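Local structure of type III effector NopAA (Sinorhizobium fredii USDA 257, 6SDU) at residues W36-W41 / Q48-S53; G81-S86 / D206-S211; N115-M120 / G202-I207. The protein hydrolyses xyloglucan as a type III effector of the glycosyl hydrolase 12 family, and may act as a cellulase as family members do. All blocks are in the same frame, centred on the assembly; numbering follows the deposited sequence.

Contact 1. Residues W36-W41 / Q48-S53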
loop_
_atom_site.group_PDB
_atom_site.type_symbol
_atom_site.label_atom_id
_atom_site.label_comp_id
_atom_site.label_asym_id
_atom_site.label_seq_id
_atom_site.Cartn_x
_atom_site.Cartn_y
_atom_site.Cartn_z
ATOM N N TRP A 36 -13.381 -2.401 3.610
ATOM C CA TRP A 36 -12.646 -3.314 2.738
ATOM C C TRP A 36 -13.161 -3.152 1.316
ATOM O O TRP A 36 -14.378 -3.091 1.106
ATOM C CB TRP A 36 -12.798 -4.760 3.209
ATOM C CG TRP A 36 -12.155 -5.044 4.562
ATOM C CD1 TRP A 36 -10.910 -5.589 4.792
ATOM C CD2 TRP A 36 -12.733 -4.815 5.856
ATOM N NE1 TRP A 36 -10.683 -5.695 6.148
ATOM C CE2 TRP A 36 -11.784 -5.238 6.823
ATOM C CE3 TRP A 36 -13.961 -4.298 6.295
ATOM C CZ2 TRP A 36 -12.021 -5.142 8.202
ATOM C CZ3 TRP A 36 -14.202 -4.216 7.659
ATOM C CH2 TRP A 36 -13.230 -4.630 8.599
ATOM N N ASN A 37 -12.243 -3.082 0.344
ATOM C CA ASN A 37 -12.583 -2.811 -1.052
ATOM C C ASN A 37 -11.902 -3.805 -1.987
ATOM O O ASN A 37 -10.672 -3.901 -2.005
ATOM C CB ASN A 37 -12.184 -1.381 -1.411
ATOM C CG ASN A 37 -12.842 -0.366 -0.503
ATOM O OD1 ASN A 37 -13.949 0.096 -0.793
ATOM N ND2 ASN A 37 -12.183 -0.032 0.620
ATOM N N ASN A 38 -12.714 -4.533 -2.764
ATOM C CA ASN A 38 -12.255 -5.502 -3.775
ATOM C C ASN A 38 -11.961 -4.809 -5.107
ATOM O O ASN A 38 -12.591 -5.085 -6.129
ATOM C CB ASN A 38 -13.297 -6.598 -3.960
ATOM C CG ASN A 38 -12.714 -7.848 -4.571
ATOM O OD1 ASN A 38 -11.545 -8.146 -4.363
ATOM N ND2 ASN A 38 -13.513 -8.573 -5.347
ATOM N N ASP A 39 -10.971 -3.918 -5.099
ATOM C CA ASP A 39 -10.693 -3.080 -6.271
ATOM C C ASP A 39 -9.944 -3.849 -7.355
ATOM O O ASP A 39 -8.805 -4.276 -7.126
ATOM C CB ASP A 39 -9.900 -1.845 -5.867
ATOM C CG ASP A 39 -10.718 -0.869 -5.076
ATOM O OD1 ASP A 39 -11.849 -1.235 -4.665
ATOM O OD2 ASP A 39 -10.233 0.276 -4.890
ATOM N N VAL A 40 -10.611 -4.070 -8.505
ATOM C CA VAL A 40 -10.057 -4.730 -9.690
ATOM C C VAL A 40 -10.594 -4.013 -10.920
ATOM O O VAL A 40 -11.815 -3.858 -11.058
ATOM C CB VAL A 40 -10.422 -6.224 -9.810
ATOM C CG1 VAL A 40 -9.471 -6.915 -10.771
ATOM C CG2 VAL A 40 -10.436 -6.897 -8.485
ATOM N N TRP A 41 -9.698 -3.546 -11.791
ATOM C CA TRP A 41 -10.096 -2.794 -12.983
ATOM C C TRP A 41 -9.382 -3.275 -14.246
ATOM O O TRP A 41 -8.626 -4.254 -14.202
ATOM C CB TRP A 41 -9.809 -1.317 -12.772
ATOM C CG TRP A 41 -8.373 -1.106 -12.492
ATOM C CD1 TRP A 41 -7.376 -0.949 -13.410
ATOM C CD2 TRP A 41 -7.747 -1.080 -11.208
ATOM N NE1 TRP A 41 -6.171 -0.791 -12.771
ATOM C CE2 TRP A 41 -6.369 -0.861 -11.418
ATOM C CE3 TRP A 41 -8.221 -1.191 -9.900
ATOM C CZ2 TRP A 41 -5.455 -0.760 -10.371
ATOM C CZ3 TRP A 41 -7.304 -1.095 -8.855
ATOM C CH2 TRP A 41 -5.937 -0.894 -9.101
ATOM N N GLN A 48 -11.007 -12.555 -8.499
ATOM C CA GLN A 48 -10.445 -12.096 -7.241
ATOM C C GLN A 48 -11.531 -12.148 -6.189
ATOM O O GLN A 48 -12.583 -11.528 -6.378
ATOM C CB GLN A 48 -9.917 -10.667 -7.361
ATOM C CG GLN A 48 -9.297 -10.156 -6.094
ATOM C CD GLN A 48 -8.602 -8.826 -6.270
ATOM O OE1 GLN A 48 -7.485 -8.748 -6.792
ATOM N NE2 GLN A 48 -9.245 -7.770 -5.794
ATOM N N THR A 49 -11.223 -12.748 -5.034
ATOM C CA THR A 49 -12.199 -12.882 -3.952
ATOM C C THR A 49 -11.572 -12.422 -2.644
ATOM O O THR A 49 -10.565 -12.984 -2.185
ATOM C CB THR A 49 -12.687 -14.335 -3.837
ATOM O OG1 THR A 49 -13.403 -14.697 -5.025
ATOM C CG2 THR A 49 -13.581 -14.548 -2.593
ATOM N N ILE A 50 -12.193 -11.431 -2.034
ATOM C CA ILE A 50 -11.790 -10.913 -0.734
ATOM C C ILE A 50 -12.754 -11.466 0.312
ATOM O O ILE A 50 -13.957 -11.616 0.050
ATOM C CB ILE A 50 -11.777 -9.368 -0.770
ATOM C CG1 ILE A 50 -11.124 -8.765 0.481
ATOM C CG2 ILE A 50 -13.184 -8.828 -1.022
ATOM C CD1 ILE A 50 -10.923 -7.254 0.356
ATOM N N SER A 51 -12.221 -11.863 1.467
ATOM C CA SER A 51 -13.044 -12.311 2.586
ATOM C C SER A 51 -12.559 -11.615 3.843
ATOM O O SER A 51 -11.351 -11.406 4.012
ATOM C CB SER A 51 -13.031 -13.842 2.773
ATOM O OG SER A 51 -11.792 -14.277 3.298
ATOM N N VAL A 52 -13.506 -11.211 4.693
ATOM C CA VAL A 52 -13.206 -10.515 5.940
ATOM C C VAL A 52 -13.672 -11.374 7.102
ATOM O O VAL A 52 -14.855 -11.737 7.182
ATOM C CB VAL A 52 -13.863 -9.133 5.999
ATOM C CG1 VAL A 52 -13.498 -8.463 7.308
ATOM C CG2 VAL A 52 -13.431 -8.307 4.808
ATOM N N SER A 53 -12.753 -11.689 8.012
ATOM C CA SER A 53 -13.136 -12.491 9.164
ATOM C C SER A 53 -13.483 -11.658 10.395
ATOM O O SER A 53 -14.195 -12.148 11.277
ATOM C CB SER A 53 -11.998 -13.455 9.507
ATOM O OG SER A 53 -12.361 -14.247 10.611
#
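W36-V40 and Q48-S53 run antiparallel, their N-to-C directions 175° apart and their axes 7.7 Å apart at closest approach. They share no backbone hydrogen bonds and meet through side chains. The polar part of the contact is a pair of amides. Q48 NE2 gives a nearly straight hydrogen bond of 2.7 Å to N38 OD1, arriving from above the plane of that carbonyl. In return N38 ND2 reaches the backbone O of Q48 at 3.3 Å. The two side chains lie antiparallel alongside each other, their amide planes 49° apart. N38 ND2 also bonds A24 O, so this nitrogen has two acceptors. The other end of the Q48 amide, OE1, bonds the hydroxyls of S62 and S72. These polar groups are thus satisfied inside a beta sandwich, the jelly-roll fold of glycosyl hydrolase 12. Strand 34-40 belongs to one sheet and strand 48-54 to the other. V40 CG2 packs beside the Q48 amide. I50 CG2 lies 3.7 Å from N38 CB, while I50 CD1 extends to 4.2 Å from W36 CB. With CG1 trans to its backbone N (chi1 -179°), V52 turns both methyls to one face of the W36 indole. V52 CG2 makes a CH-pi contact 3.6 Å from the centroid of the five-membered ring. V52 CG1 lies 3.7 Å from W36 CZ2. W58 meets the W36 ring edge-to-face.

Contact 2. Residues G81-S86 / D206-S211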
loop_
_atom_site.group_PDB
_atom_site.type_symbol
_atom_site.label_atom_id
_atom_site.label_comp_id
_atom_site.label_asym_id
_atom_site.label_seq_id
_atom_site.Cartn_x
_atom_site.Cartn_y
_atom_site.Cartn_z
ATOM N N GLY A 81 -8.924 12.027 8.799
ATOM C CA GLY A 81 -9.544 13.338 8.712
ATOM C C GLY A 81 -9.050 14.377 9.708
ATOM O O GLY A 81 -9.858 15.093 10.311
ATOM N N LYS A 82 -7.735 14.494 9.872
ATOM C CA LYS A 82 -7.134 15.406 10.836
ATOM C C LYS A 82 -5.880 16.026 10.234
ATOM O O LYS A 82 -5.150 15.346 9.507
ATOM C CB LYS A 82 -6.746 14.686 12.138
ATOM C CG LYS A 82 -7.917 14.169 12.948
ATOM C CD LYS A 82 -7.482 13.288 14.123
ATOM C CE LYS A 82 -6.146 13.710 14.688
ATOM N NZ LYS A 82 -6.287 14.494 15.949
ATOM N N PRO A 83 -5.602 17.302 10.536
ATOM C CA PRO A 83 -4.318 17.889 10.133
ATOM C C PRO A 83 -3.155 17.196 10.819
ATOM O O PRO A 83 -3.250 16.747 11.967
ATOM C CB PRO A 83 -4.421 19.346 10.610
ATOM C CG PRO A 83 -5.870 19.595 10.787
ATOM C CD PRO A 83 -6.431 18.280 11.255
ATOM N N LEU A 84 -2.040 17.116 10.094
ATOM C CA LEU A 84 -0.856 16.464 10.642
ATOM C C LEU A 84 -0.455 17.082 11.980
ATOM O O LEU A 84 -0.068 16.370 12.916
ATOM C CB LEU A 84 0.289 16.571 9.645
ATOM C CG LEU A 84 1.565 15.849 10.026
ATOM C CD1 LEU A 84 1.268 14.369 10.349
ATOM C CD2 LEU A 84 2.481 15.983 8.842
ATOM N N SER A 85 -0.578 18.406 12.096
ATOM C CA SER A 85 -0.166 19.102 13.310
ATOM C C SER A 85 -1.036 18.737 14.510
ATOM O O SER A 85 -0.548 18.733 15.648
ATOM C CB SER A 85 -0.197 20.615 13.066
ATOM O OG SER A 85 -1.493 21.052 12.692
ATOM N N SER A 86 -2.308 18.403 14.285
ATOM C CA SER A 86 -3.190 18.039 15.389
ATOM C C SER A 86 -3.013 16.590 15.837
ATOM O O SER A 86 -3.636 16.181 16.824
ATOM C CB SER A 86 -4.652 18.307 15.019
ATOM O OG SER A 86 -5.124 17.355 14.080
ATOM N N ASP A 206 1.286 21.400 6.169
ATOM C CA ASP A 206 0.459 20.792 7.214
ATOM C C ASP A 206 -0.726 20.120 6.523
ATOM O O ASP A 206 -1.833 20.650 6.401
ATOM C CB ASP A 206 0.013 21.815 8.251
ATOM C CG ASP A 206 -0.663 21.162 9.455
ATOM O OD1 ASP A 206 -0.336 19.986 9.741
ATOM O OD2 ASP A 206 -1.498 21.820 10.121
ATOM N N ILE A 207 -0.443 18.925 6.028
ATOM C CA ILE A 207 -1.396 18.131 5.270
ATOM C C ILE A 207 -2.524 17.655 6.182
ATOM O O ILE A 207 -2.295 17.278 7.344
ATOM C CB ILE A 207 -0.581 16.972 4.671
ATOM C CG1 ILE A 207 -1.329 16.105 3.697
ATOM C CG2 ILE A 207 -0.022 16.083 5.773
ATOM C CD1 ILE A 207 -0.459 14.921 3.279
ATOM N N GLU A 208 -3.755 17.662 5.672
ATOM C CA GLU A 208 -4.857 17.011 6.377
ATOM C C GLU A 208 -4.881 15.543 5.953
ATOM O O GLU A 208 -5.185 15.228 4.800
ATOM C CB GLU A 208 -6.213 17.664 6.110
ATOM C CG GLU A 208 -7.230 17.070 7.085
ATOM C CD GLU A 208 -8.599 17.700 7.063
ATOM O OE1 GLU A 208 -8.723 18.840 7.558
ATOM O OE2 GLU A 208 -9.559 17.032 6.603
ATOM N N VAL A 209 -4.525 14.659 6.881
ATOM C CA VAL A 209 -4.475 13.219 6.643
ATOM C C VAL A 209 -5.890 12.685 6.445
ATOM O O VAL A 209 -6.741 12.783 7.337
ATOM C CB VAL A 209 -3.753 12.519 7.806
ATOM C CG1 VAL A 209 -3.632 10.991 7.600
ATOM C CG2 VAL A 209 -2.390 13.163 8.003
ATOM N N GLY A 210 -6.136 12.086 5.282
ATOM C CA GLY A 210 -7.437 11.580 4.895
ATOM C C GLY A 210 -7.614 10.109 5.201
ATOM O O GLY A 210 -8.397 9.742 6.078
ATOM N N SER A 211 -6.947 9.243 4.440
ATOM C CA SER A 211 -7.144 7.807 4.574
ATOM C C SER A 211 -5.824 7.058 4.745
ATOM O O SER A 211 -4.835 7.361 4.072
ATOM C CB SER A 211 -7.877 7.283 3.339
ATOM O OG SER A 211 -8.421 6.009 3.593
#
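D206 extends its carboxylate to S85 by placing CG trans to the backbone N (chi1 -171°), and S85 turns OG back between its own N and carbonyl carbon (chi1 59°). The two residues then join twice. S85 N bonds to D206 OD1 at 2.8 Å, on the syn lone pair. S85 OG bonds to D206 OD2 at 2.7 Å, also on the syn side but 27° out of the carboxylate plane. This double grip fixes the rotation of the carboxylate. Next along, L84 N donates to I207 O at 2.8 Å. Here, in the larger sandwich sheet, strand 72-83 ends and its antiparallel neighbour 208-218 begins. K82 and V209 form a hydrogen-bonded pair, with V209 N 2.8 Å from K82 O. G81 and K82 both face V209, a G1 beta bulge, with G81 at positive phi. P83 and E208 make a non-hydrogen-bonded pair, their CA atoms 3.9 Å apart. Beyond the strands, L84 CB rests 3.9 Å from I207 CG2. L195 of helix 191-200 touches both L84 and V209. E208 OE2 bonds to S113 OG.

Contact 3. Residues N115-M120 / G202-I207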
loop_
_atom_site.group_PDB
_atom_site.type_symbol
_atom_site.label_atom_id
_atom_site.label_comp_id
_atom_site.label_asym_id
_atom_site.label_seq_id
_atom_site.Cartn_x
_atom_site.Cartn_y
_atom_site.Cartn_z
ATOM N N ASN A 115 -6.605 14.339 -1.903
ATOM C CA ASN A 115 -6.082 13.338 -2.847
ATOM C C ASN A 115 -5.078 13.941 -3.824
ATOM O O ASN A 115 -4.907 13.443 -4.935
ATOM C CB ASN A 115 -7.205 12.628 -3.612
ATOM C CG ASN A 115 -8.203 11.942 -2.693
ATOM O OD1 ASN A 115 -9.409 12.126 -2.821
ATOM N ND2 ASN A 115 -7.699 11.155 -1.755
ATOM N N LYS A 116 -4.319 14.941 -3.380
ATOM C CA LYS A 116 -3.244 15.504 -4.181
ATOM C C LYS A 116 -1.900 14.945 -3.781
ATOM O O LYS A 116 -0.920 15.136 -4.503
ATOM C CB LYS A 116 -3.241 17.047 -4.070
ATOM C CG LYS A 116 -4.498 17.695 -4.699
ATOM C CD LYS A 116 -4.252 18.119 -6.145
ATOM C CE LYS A 116 -5.505 17.941 -7.012
ATOM N NZ LYS A 116 -5.681 16.573 -7.651
ATOM N N HIS A 117 -1.839 14.222 -2.670
ATOM C CA HIS A 117 -0.615 13.581 -2.209
ATOM C C HIS A 117 -0.913 12.153 -1.800
ATOM O O HIS A 117 -1.831 11.905 -1.008
ATOM C CB HIS A 117 -0.011 14.357 -1.031
ATOM C CG HIS A 117 0.361 15.754 -1.393
ATOM N ND1 HIS A 117 -0.480 16.824 -1.174
ATOM C CD2 HIS A 117 1.467 16.253 -2.000
ATOM C CE1 HIS A 117 0.103 17.930 -1.606
ATOM N NE2 HIS A 117 1.287 17.611 -2.108
ATOM N N GLU A 118 -0.135 11.221 -2.345
ATOM C CA GLU A 118 -0.226 9.801 -2.039
ATOM C C GLU A 118 1.119 9.343 -1.486
ATOM O O GLU A 118 2.164 9.590 -2.104
ATOM C CB GLU A 118 -0.588 9.024 -3.310
ATOM C CG GLU A 118 -0.901 7.609 -3.088
ATOM C CD GLU A 118 -1.011 6.818 -4.395
ATOM O OE1 GLU A 118 -0.928 7.417 -5.495
ATOM O OE2 GLU A 118 -1.176 5.592 -4.305
ATOM N N ILE A 119 1.109 8.725 -0.306
ATOM C CA ILE A 119 2.326 8.198 0.319
ATOM C C ILE A 119 2.187 6.680 0.441
ATOM O O ILE A 119 1.241 6.185 1.072
ATOM C CB ILE A 119 2.604 8.838 1.688
ATOM C CG1 ILE A 119 2.758 10.365 1.548
ATOM C CG2 ILE A 119 3.866 8.189 2.340
ATOM C CD1 ILE A 119 1.465 11.145 1.739
ATOM N N MET A 120 3.116 5.947 -0.177
ATOM C CA MET A 120 3.116 4.485 -0.193
ATOM C C MET A 120 4.271 3.957 0.644
ATOM O O MET A 120 5.381 4.501 0.602
ATOM C CB MET A 120 3.248 3.926 -1.617
ATOM C CG MET A 120 2.212 4.401 -2.652
ATOM S SD MET A 120 2.096 3.230 -4.035
ATOM C CE MET A 120 1.155 1.934 -3.241
ATOM N N GLY A 202 9.960 19.128 2.213
ATOM C CA GLY A 202 9.207 20.109 1.461
ATOM C C GLY A 202 8.222 19.593 0.435
ATOM O O GLY A 202 7.767 20.384 -0.400
ATOM N N TYR A 203 7.850 18.305 0.483
ATOM C CA TYR A 203 6.868 17.783 -0.474
ATOM C C TYR A 203 5.464 18.324 -0.223
ATOM O O TYR A 203 4.695 18.487 -1.175
ATOM C CB TYR A 203 6.864 16.260 -0.457
ATOM C CG TYR A 203 8.105 15.719 -1.099
ATOM C CD1 TYR A 203 8.264 15.744 -2.482
ATOM C CD2 TYR A 203 9.151 15.236 -0.321
ATOM C CE1 TYR A 203 9.427 15.262 -3.078
ATOM C CE2 TYR A 203 10.313 14.758 -0.898
ATOM C CZ TYR A 203 10.447 14.772 -2.275
ATOM O OH TYR A 203 11.607 14.304 -2.844
ATOM N N PHE A 204 5.105 18.584 1.033
ATOM C CA PHE A 204 3.818 19.178 1.374
ATOM C C PHE A 204 3.957 19.903 2.709
ATOM O O PHE A 204 4.970 19.782 3.400
ATOM C CB PHE A 204 2.685 18.134 1.431
ATOM C CG PHE A 204 3.040 16.863 2.167
ATOM C CD1 PHE A 204 3.258 16.864 3.548
ATOM C CD2 PHE A 204 3.132 15.654 1.481
ATOM C CE1 PHE A 204 3.590 15.680 4.225
ATOM C CE2 PHE A 204 3.465 14.460 2.150
ATOM C CZ PHE A 204 3.685 14.472 3.525
ATOM N N GLY A 205 2.925 20.680 3.049
ATOM C CA GLY A 205 2.848 21.433 4.298
ATOM C C GLY A 205 2.101 20.683 5.386
ATOM O O GLY A 205 2.266 19.464 5.528
ATOM N N ASP A 206 1.286 21.400 6.169
ATOM C CA ASP A 206 0.459 20.792 7.214
ATOM C C ASP A 206 -0.726 20.120 6.523
ATOM O O ASP A 206 -1.833 20.650 6.401
ATOM C CB ASP A 206 0.013 21.815 8.251
ATOM C CG ASP A 206 -0.663 21.162 9.455
ATOM O OD1 ASP A 206 -0.336 19.986 9.741
ATOM O OD2 ASP A 206 -1.498 21.820 10.121
ATOM N N ILE A 207 -0.443 18.925 6.028
ATOM C CA ILE A 207 -1.396 18.131 5.270
ATOM C C ILE A 207 -2.524 17.655 6.182
ATOM O O ILE A 207 -2.295 17.278 7.344
ATOM C CB ILE A 207 -0.581 16.972 4.671
ATOM C CG1 ILE A 207 -1.329 16.105 3.697
ATOM C CG2 ILE A 207 -0.022 16.083 5.773
ATOM C CD1 ILE A 207 -0.459 14.921 3.279
#
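The loop 202-207, which leaves helix 191-200, packs on the start of strand 117-125 in the larger sheet of the sandwich. G202 ends the helix with positive phi in a Schellman motif, and the chain then brings F204 against H117 and I119. H117 and I119 point to this side of the strand. E118 and M120 alternate with them and point the other way, and M120 touches the bound beta-D-glucopyranose.

H117 and F204 form an edge-to-face (T-shaped) pair. The F204 edge is turned to the H117 face, with ring centroids 5.5 Å apart and planes at 73°. F204 CD2 is the ring atom nearest the imidazole, 3.9 Å from H117 CD2. F204 CB adds a CH-pi contact over the same imidazole, 4.0 Å from its centroid and shifted toward the rim. The F204 ring is folded back between its backbone N and carbonyl carbon (chi1 45°), which lets CB and the ring edge meet H117 together. The backbone O of Y203 also lies near H117 NE2, but the two do not bond.

I119 and F204 point at each other from the strand and the loop. I119 also touches L195 and I198 of helix 191-200. I198 touches F204 as well, so helix, loop and strand share one apolar cluster. I207 lies on a face of the F204 ring, with CD1 3.9 Å above its centre, and the same methyl is 4.4 Å from H117 CB. I119 CD1 meets the F204 ring obliquely, 3.9 Å from F204 CE2.

Contacts 2 and 3 are neighbours, with centres about 10 Å apart. They share D206 and I207: D206 bonds S85, just past the end of strand 72-83, in contact 2, while I207 packs in both. Contact 1 lies far from each, its centre about 27 Å from either of theirs, and it is on the opposite side of the chain's centre from contact 3. All three reach the larger sheet, and contact 1 alone joins it to the smaller one. Contact 3 lies on a strand that reaches the sugar pocket: M120, which touches the bound beta-D-glucopyranose, is in its segment but does not touch 202-207. The side chains of I119 and D39 are each about 11 Å from a sugar.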